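Local coordinates for KLLA0C04147p (Kluyveromyces lactis, PDB 5H2D), which binds ergosterol through its oxysterol-binding-protein-related domain, the part in this crystal, and probably transfers sterols between membranes, at residues R30-R40 and R360-D368. Residues are numbered along the deposited sequence; the frame is centred on the assembly and turned at random.
Sequences RQRLKLGKDDR and RAMEEGRYD. With SO4 (sulfate ion), chain D.
R30 and E363 form a two-pronged salt bridge that joins the loop before helix 45-49 to the Schellman motif ending helix 357-363. This is a surface contact of the sterol-binding domain. R30 meets the carboxylate end-on, with NH1 2.8 Å from E363 OE1 and NH2 3.0 Å from E363 OE2. The two planes are turned 60° apart. The NH2 bond stays in the guanidinium plane but reaches OE2 from above the carboxylate plane. E363 CG lies anti to the backbone N (chi1 -168°) and the chain runs on extended, which carries the carboxylate out to R30. L33 CD2 covers one face of the R30 guanidinium. R360 NH1 forms a second salt bridge to E363 OE1. Were E363 an alanine, R30 and R360 would probably lose their shared counter-charge.

Further along, K34 CD packs on E364 CG at 3.3 Å. L35 lays CD1 against E364 O and CD2 against G365 N. Y367 OH donates a hydrogen bond to D38 OD2; the modelled 2.4 Å is doubtfully short. R40 CG lies 3.6 Å from Y367 OH, the two side chains crossing at about a right angle. G365 O sits over one face of the tyrosine ring. G365 is the positive-phi residue of the Schellman turn, with R366 N bonded to A361 O. In the outer shell, R40 NH1 bonds V64 O, V335 O accepts from R30 NE, and N338 ND2 bonds E363 OE2.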
loop_
_atom_site.group_PDB
_atom_site.type_symbol
_atom_site.label_atom_id
_atom_site.label_comp_id
_atom_site.label_asym_id
_atom_site.label_seq_id
_atom_site.Cartn_x
_atom_site.Cartn_y
_atom_site.Cartn_z
ATOM N N ARG A 30 -9.797 -3.882 15.392
ATOM C CA ARG A 30 -10.253 -5.258 15.287
ATOM C C ARG A 30 -9.085 -6.236 15.396
ATOM O O ARG A 30 -8.052 -6.079 14.729
ATOM C CB ARG A 30 -10.994 -5.470 13.962
ATOM C CG ARG A 30 -11.519 -6.893 13.797
ATOM C CD ARG A 30 -12.527 -6.980 12.676
ATOM N NE ARG A 30 -11.897 -6.918 11.352
ATOM C CZ ARG A 30 -12.544 -7.234 10.241
ATOM N NH1 ARG A 30 -13.817 -7.629 10.311
ATOM N NH2 ARG A 30 -11.918 -7.181 9.064
ATOM N N GLN A 31 -9.265 -7.263 16.234
ATOM C CA GLN A 31 -8.204 -8.207 16.576
ATOM C C GLN A 31 -8.327 -9.547 15.876
ATOM O O GLN A 31 -7.339 -10.288 15.816
ATOM C CB GLN A 31 -8.183 -8.470 18.087
ATOM C CG GLN A 31 -8.009 -7.234 18.925
ATOM C CD GLN A 31 -6.609 -6.669 18.846
ATOM O OE1 GLN A 31 -5.626 -7.367 19.119
ATOM N NE2 GLN A 31 -6.505 -5.398 18.463
ATOM N N ARG A 32 -9.510 -9.893 15.391
ATOM C CA ARG A 32 -9.713 -11.169 14.726
ATOM C C ARG A 32 -10.966 -11.061 13.879
ATOM O O ARG A 32 -11.705 -10.074 13.944
ATOM C CB ARG A 32 -9.828 -12.313 15.736
ATOM C CG ARG A 32 -10.978 -12.156 16.719
ATOM C CD ARG A 32 -11.355 -13.505 17.335
ATOM N NE ARG A 32 -11.938 -14.410 16.342
ATOM C CZ ARG A 32 -12.091 -15.720 16.513
ATOM N NH1 ARG A 32 -11.699 -16.299 17.640
ATOM N NH2 ARG A 32 -12.628 -16.455 15.547
ATOM N N LEU A 33 -11.176 -12.081 13.055
ATOM C CA LEU A 33 -12.381 -12.217 12.256
ATOM C C LEU A 33 -13.370 -13.130 12.966
ATOM O O LEU A 33 -13.004 -13.929 13.827
ATOM C CB LEU A 33 -12.063 -12.787 10.876
ATOM C CG LEU A 33 -11.012 -12.024 10.075
ATOM C CD1 LEU A 33 -10.818 -12.700 8.726
ATOM C CD2 LEU A 33 -11.437 -10.573 9.921
ATOM N N LYS A 34 -14.637 -13.015 12.577
ATOM C CA LYS A 34 -15.632 -13.926 13.135
ATOM C C LYS A 34 -15.328 -15.363 12.728
ATOM O O LYS A 34 -15.440 -16.283 13.544
ATOM C CB LYS A 34 -17.039 -13.507 12.704
ATOM C CG LYS A 34 -17.357 -13.747 11.247
ATOM C CD LYS A 34 -18.745 -13.236 10.908
ATOM C CE LYS A 34 -19.786 -13.772 11.881
ATOM N NZ LYS A 34 -20.001 -15.242 11.712
ATOM N N LEU A 35 -14.926 -15.574 11.477
ATOM C CA LEU A 35 -14.403 -16.870 11.065
ATOM C C LEU A 35 -13.148 -17.194 11.875
ATOM O O LEU A 35 -12.229 -16.376 11.975
ATOM C CB LEU A 35 -14.085 -16.829 9.568
ATOM C CG LEU A 35 -14.574 -17.863 8.561
ATOM C CD1 LEU A 35 -16.078 -18.077 8.627
ATOM C CD2 LEU A 35 -14.156 -17.398 7.167
ATOM N N GLY A 36 -13.107 -18.382 12.473
ATOM C CA GLY A 36 -11.955 -18.735 13.288
ATOM C C GLY A 36 -10.830 -19.257 12.425
ATOM O O GLY A 36 -9.644 -18.992 12.657
ATOM N N LYS A 37 -11.227 -20.044 11.437
ATOM C CA LYS A 37 -10.440 -20.372 10.262
ATOM C C LYS A 37 -11.454 -20.577 9.144
ATOM O O LYS A 37 -12.601 -20.130 9.247
ATOM C CB LYS A 37 -9.550 -21.601 10.521
ATOM C CG LYS A 37 -8.403 -21.760 9.534
ATOM C CD LYS A 37 -7.381 -20.649 9.718
ATOM C CE LYS A 37 -6.991 -20.531 11.187
ATOM N NZ LYS A 37 -6.880 -19.120 11.639
ATOM N N ASP A 38 -11.061 -21.267 8.086
ATOM C CA ASP A 38 -12.073 -21.719 7.144
ATOM C C ASP A 38 -11.461 -22.759 6.227
ATOM O O ASP A 38 -10.241 -22.912 6.146
ATOM C CB ASP A 38 -12.685 -20.566 6.346
ATOM C CG ASP A 38 -14.159 -20.802 6.039
ATOM O OD1 ASP A 38 -14.931 -21.062 6.990
ATOM O OD2 ASP A 38 -14.540 -20.758 4.851
ATOM N N ASP A 39 -12.344 -23.480 5.547
ATOM C CA ASP A 39 -11.967 -24.677 4.821
ATOM C C ASP A 39 -12.296 -24.550 3.346
ATOM O O ASP A 39 -12.870 -25.471 2.756
ATOM C CB ASP A 39 -12.668 -25.903 5.406
ATOM C CG ASP A 39 -11.842 -26.591 6.469
ATOM O OD1 ASP A 39 -11.276 -27.665 6.173
ATOM O OD2 ASP A 39 -11.753 -26.052 7.595
ATOM N N ARG A 40 -11.955 -23.421 2.742
ATOM C CA ARG A 40 -11.923 -23.389 1.294
ATOM C C ARG A 40 -10.994 -24.508 0.832
ATOM O O ARG A 40 -9.897 -24.658 1.385
ATOM C CB ARG A 40 -11.431 -22.039 0.779
ATOM C CG ARG A 40 -12.359 -20.863 1.072
ATOM C CD ARG A 40 -11.639 -19.555 0.762
ATOM N NE ARG A 40 -10.397 -19.441 1.533
ATOM C CZ ARG A 40 -9.341 -18.714 1.169
ATOM N NH1 ARG A 40 -9.357 -18.028 0.035
ATOM N NH2 ARG A 40 -8.262 -18.677 1.938
ATOM N N ARG A 360 -17.878 -8.334 2.151
ATOM C CA ARG A 360 -18.257 -8.637 3.531
ATOM C C ARG A 360 -18.697 -10.089 3.673
ATOM O O ARG A 360 -18.304 -10.777 4.624
ATOM C CB ARG A 360 -19.375 -7.702 3.993
ATOM C CG ARG A 360 -19.950 -8.037 5.380
ATOM C CD ARG A 360 -18.938 -7.803 6.504
ATOM N NE ARG A 360 -18.384 -6.459 6.401
ATOM C CZ ARG A 360 -17.147 -6.131 6.758
ATOM N NH1 ARG A 360 -16.337 -7.043 7.274
ATOM N NH2 ARG A 360 -16.721 -4.890 6.580
ATOM N N ALA A 361 -19.534 -10.560 2.747
ATOM C CA ALA A 361 -19.961 -11.956 2.786
ATOM C C ALA A 361 -18.766 -12.890 2.729
ATOM O O ALA A 361 -18.691 -13.866 3.489
ATOM C CB ALA A 361 -20.921 -12.250 1.636
ATOM N N MET A 362 -17.810 -12.607 1.843
ATOM C CA MET A 362 -16.665 -13.500 1.719
ATOM C C MET A 362 -15.861 -13.519 3.009
ATOM O O MET A 362 -15.419 -14.584 3.459
ATOM C CB MET A 362 -15.774 -13.092 0.551
ATOM C CG MET A 362 -14.640 -14.082 0.360
ATOM S SD MET A 362 -13.485 -13.577 -0.926
ATOM C CE MET A 362 -14.479 -13.835 -2.391
ATOM N N GLU A 363 -15.682 -12.352 3.631
ATOM C CA GLU A 363 -14.918 -12.303 4.871
ATOM C C GLU A 363 -15.559 -13.160 5.947
ATOM O O GLU A 363 -14.857 -13.716 6.804
ATOM C CB GLU A 363 -14.794 -10.860 5.354
ATOM C CG GLU A 363 -13.781 -10.687 6.470
ATOM C CD GLU A 363 -13.884 -9.335 7.140
ATOM O OE1 GLU A 363 -14.592 -9.232 8.168
ATOM O OE2 GLU A 363 -13.261 -8.368 6.644
ATOM N N GLU A 364 -16.881 -13.274 5.921
ATOM C CA GLU A 364 -17.624 -14.051 6.902
ATOM C C GLU A 364 -17.825 -15.490 6.464
ATOM O O GLU A 364 -18.555 -16.237 7.130
ATOM C CB GLU A 364 -18.964 -13.368 7.181
ATOM C CG GLU A 364 -18.752 -11.986 7.820
ATOM C CD GLU A 364 -20.033 -11.278 8.222
ATOM O OE1 GLU A 364 -21.127 -11.739 7.854
ATOM O OE2 GLU A 364 -19.937 -10.237 8.899
ATOM N N GLY A 365 -17.193 -15.896 5.365
ATOM C CA GLY A 365 -17.267 -17.274 4.919
ATOM C C GLY A 365 -18.535 -17.655 4.191
ATOM O O GLY A 365 -18.805 -18.849 4.020
ATOM N N ARG A 366 -19.319 -16.676 3.742
ATOM C CA ARG A 366 -20.575 -16.936 3.041
ATOM C C ARG A 366 -20.316 -16.761 1.551
ATOM O O ARG A 366 -20.603 -15.726 0.953
ATOM C CB ARG A 366 -21.673 -16.019 3.559
ATOM C CG ARG A 366 -22.019 -16.324 4.999
ATOM C CD ARG A 366 -23.373 -15.776 5.364
ATOM N NE ARG A 366 -23.422 -14.344 5.131
ATOM C CZ ARG A 366 -22.947 -13.443 5.978
ATOM N NH1 ARG A 366 -22.392 -13.829 7.123
ATOM N NH2 ARG A 366 -23.031 -12.153 5.683
ATOM N N TYR A 367 -19.745 -17.805 0.952
ATOM C CA TYR A 367 -19.175 -17.651 -0.378
ATOM C C TYR A 367 -20.241 -17.605 -1.462
ATOM O O TYR A 367 -20.030 -16.955 -2.491
ATOM C CB TYR A 367 -18.160 -18.765 -0.643
ATOM C CG TYR A 367 -17.095 -18.794 0.427
ATOM C CD1 TYR A 367 -16.413 -17.629 0.793
ATOM C CD2 TYR A 367 -16.807 -19.963 1.121
ATOM C CE1 TYR A 367 -15.454 -17.646 1.793
ATOM C CE2 TYR A 367 -15.839 -19.985 2.127
ATOM C CZ TYR A 367 -15.170 -18.827 2.458
ATOM O OH TYR A 367 -14.220 -18.846 3.461
ATOM N N ASP A 368 -21.394 -18.260 -1.268
ATOM C CA ASP A 368 -22.441 -18.117 -2.274
ATOM C C ASP A 368 -23.076 -16.736 -2.213
ATOM O O ASP A 368 -23.384 -16.138 -3.254
ATOM C CB ASP A 368 -23.521 -19.184 -2.115
ATOM C CG ASP A 368 -24.591 -19.055 -3.185
ATOM O OD1 ASP A 368 -24.220 -19.099 -4.375
ATOM O OD2 ASP A 368 -25.776 -18.857 -2.843
HETATM S S SO4 D . -23.386 -19.194 1.735
HETATM O O1 SO4 D . -24.759 -19.604 1.446
HETATM O O2 SO4 D . -23.124 -19.229 3.178
HETATM O O3 SO4 D . -22.449 -20.110 1.066
HETATM O O4 SO4 D . -23.182 -17.836 1.245
HETATM O O HOH W 1 -15.659 -11.046 9.877
HETATM O O HOH W 2 -17.669 -20.791 5.361
#